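Putative lipoprotein (Parabacteroides distasonis, PDB 4FVS) is of uncharacterised function, a putative exported lipoprotein whose YmcC-like, LolA/LolB-related fold suggests that it binds lipid. Local coordinates at residues Ser29-Gln34 with Tyr51-Pro56. Sequence-based numbering, arbitrary orientation.
Sequences SVMSYQ and YVYTNP
Two antiparallel strands of a beta hairpin, 27-41 and 44-54, meet here, with Val30-Thr54 and Ser32-Val52 as hydrogen-bonded pairs and Met31-Tyr53 and Tyr33-Tyr51 as the non-hydrogen-bonded ones. Each hydrogen-bonded pair closes a two-bond ring: Val30 N reaches Thr54 O at 2.8 Å, and Thr54 N returns to Val30 O at 2.9 Å.

Met31, Tyr33, Tyr51 and Tyr53 share the buried face. The hydroxyls of Tyr33 and Tyr53 hydrogen-bond, OH to OH at 2.7 Å, and the edge of the Tyr53 ring is turned toward the face of Tyr33 in an offset edge-to-face pair, planes at 65°. The Tyr53 ring has a neighbour on each face: Met31 CG over one, toward the rim, 3.8 Å from the ring centroid, with the selenium of this selenomethionine above the same face in a Met-aromatic contact, and Tyr51 CD1 over the rim of the opposite face. In this antiparallel beta fold, consistent with kinship to LolA and LolB, strand 15-22 flanks the hairpin on one side and strand 60-71 on the other. Tyr33 also stacks on Trp16, and Ser84 OG hydrogen-bonds to Tyr53 OH. On the partly exposed face Thr54 OG1, set between its own backbone N and carbonyl carbon (chi1 57°), lies 3.5 Å from Val30 CB.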
# COMPACT_ATOMS: atom_id res chain seq x y z
N SER A 29 13.21 -2.99 -5.77
CA SER A 29 12.31 -2.24 -6.63
C SER A 29 12.26 -0.76 -6.28
O SER A 29 12.40 -0.36 -5.13
CB SER A 29 10.89 -2.83 -6.54
OG SER A 29 10.34 -2.83 -5.23
N VAL A 30 12.03 0.05 -7.31
CA VAL A 30 11.83 1.50 -7.21
C VAL A 30 10.36 1.78 -7.59
O VAL A 30 9.89 1.31 -8.63
CB VAL A 30 12.83 2.30 -8.07
CG1 VAL A 30 12.62 3.80 -7.90
CG2 VAL A 30 14.27 1.90 -7.73
N MSE A 31 9.63 2.48 -6.71
CA MSE A 31 8.22 2.76 -6.94
C MSE A 31 8.02 4.26 -7.03
O MSE A 31 8.11 4.95 -6.00
CB MSE A 31 7.38 2.13 -5.85
CG MSE A 31 7.56 0.61 -5.82
SE MSE A 31 6.88 -0.31 -4.29
CE MSE A 31 8.23 0.36 -2.96
N SER A 32 7.80 4.76 -8.27
CA SER A 32 7.64 6.18 -8.54
C SER A 32 6.19 6.52 -8.78
O SER A 32 5.51 5.84 -9.56
CB SER A 32 8.48 6.59 -9.73
OG SER A 32 9.82 6.21 -9.49
N TYR A 33 5.70 7.56 -8.11
CA TYR A 33 4.31 7.99 -8.19
C TYR A 33 4.18 9.45 -8.52
O TYR A 33 5.12 10.22 -8.32
CB TYR A 33 3.59 7.75 -6.86
CG TYR A 33 3.50 6.33 -6.36
CD1 TYR A 33 4.58 5.73 -5.72
CD2 TYR A 33 2.29 5.65 -6.36
CE1 TYR A 33 4.49 4.43 -5.20
CE2 TYR A 33 2.18 4.36 -5.84
CZ TYR A 33 3.28 3.76 -5.24
OH TYR A 33 3.15 2.51 -4.70
N GLN A 34 2.98 9.84 -8.96
CA GLN A 34 2.64 11.22 -9.25
C GLN A 34 1.13 11.45 -9.22
O GLN A 34 0.38 10.73 -9.87
CB GLN A 34 3.19 11.65 -10.61
CG GLN A 34 2.96 13.15 -10.80
CD GLN A 34 3.36 13.63 -12.15
OE1 GLN A 34 3.15 12.96 -13.16
NE2 GLN A 34 3.86 14.85 -12.17
N TYR A 51 1.55 5.40 -11.28
CA TYR A 51 2.70 4.76 -10.66
C TYR A 51 3.48 4.01 -11.72
O TYR A 51 2.92 3.57 -12.71
CB TYR A 51 2.30 3.84 -9.49
CG TYR A 51 1.54 2.58 -9.87
CD1 TYR A 51 2.21 1.44 -10.29
CD2 TYR A 51 0.16 2.49 -9.68
CE1 TYR A 51 1.53 0.26 -10.59
CE2 TYR A 51 -0.53 1.32 -9.98
CZ TYR A 51 0.16 0.20 -10.43
OH TYR A 51 -0.50 -0.97 -10.74
N VAL A 52 4.80 3.91 -11.50
CA VAL A 52 5.74 3.16 -12.34
C VAL A 52 6.66 2.41 -11.41
O VAL A 52 7.38 3.03 -10.63
CB VAL A 52 6.53 4.00 -13.38
CG1 VAL A 52 7.27 3.09 -14.36
CG2 VAL A 52 5.61 4.95 -14.15
N TYR A 53 6.60 1.09 -11.45
CA TYR A 53 7.47 0.24 -10.66
C TYR A 53 8.57 -0.23 -11.60
O TYR A 53 8.28 -0.76 -12.67
CB TYR A 53 6.71 -0.93 -10.01
CG TYR A 53 5.61 -0.59 -9.01
CD1 TYR A 53 5.41 0.71 -8.56
CD2 TYR A 53 4.78 -1.59 -8.49
CE1 TYR A 53 4.42 1.02 -7.62
CE2 TYR A 53 3.75 -1.29 -7.59
CZ TYR A 53 3.59 0.01 -7.14
OH TYR A 53 2.59 0.30 -6.22
N THR A 54 9.83 0.10 -11.25
CA THR A 54 11.02 -0.25 -12.04
C THR A 54 11.94 -1.07 -11.19
O THR A 54 11.89 -0.95 -9.96
CB THR A 54 11.74 0.99 -12.57
OG1 THR A 54 12.09 1.85 -11.49
CG2 THR A 54 10.94 1.75 -13.63
N ASN A 55 12.80 -1.89 -11.79
CA ASN A 55 13.75 -2.62 -10.96
C ASN A 55 15.03 -1.74 -10.84
O ASN A 55 15.08 -0.66 -11.45
CB ASN A 55 13.99 -4.06 -11.46
CG ASN A 55 14.28 -4.18 -12.91
OD1 ASN A 55 15.20 -3.54 -13.45
ND2 ASN A 55 13.49 -5.01 -13.57
N PRO A 56 16.02 -2.12 -10.01
CA PRO A 56 17.18 -1.24 -9.79
C PRO A 56 17.91 -0.76 -11.05
O PRO A 56 18.46 0.35 -11.00
CB PRO A 56 18.10 -2.12 -8.96
CG PRO A 56 17.16 -2.95 -8.17
CD PRO A 56 16.12 -3.32 -9.15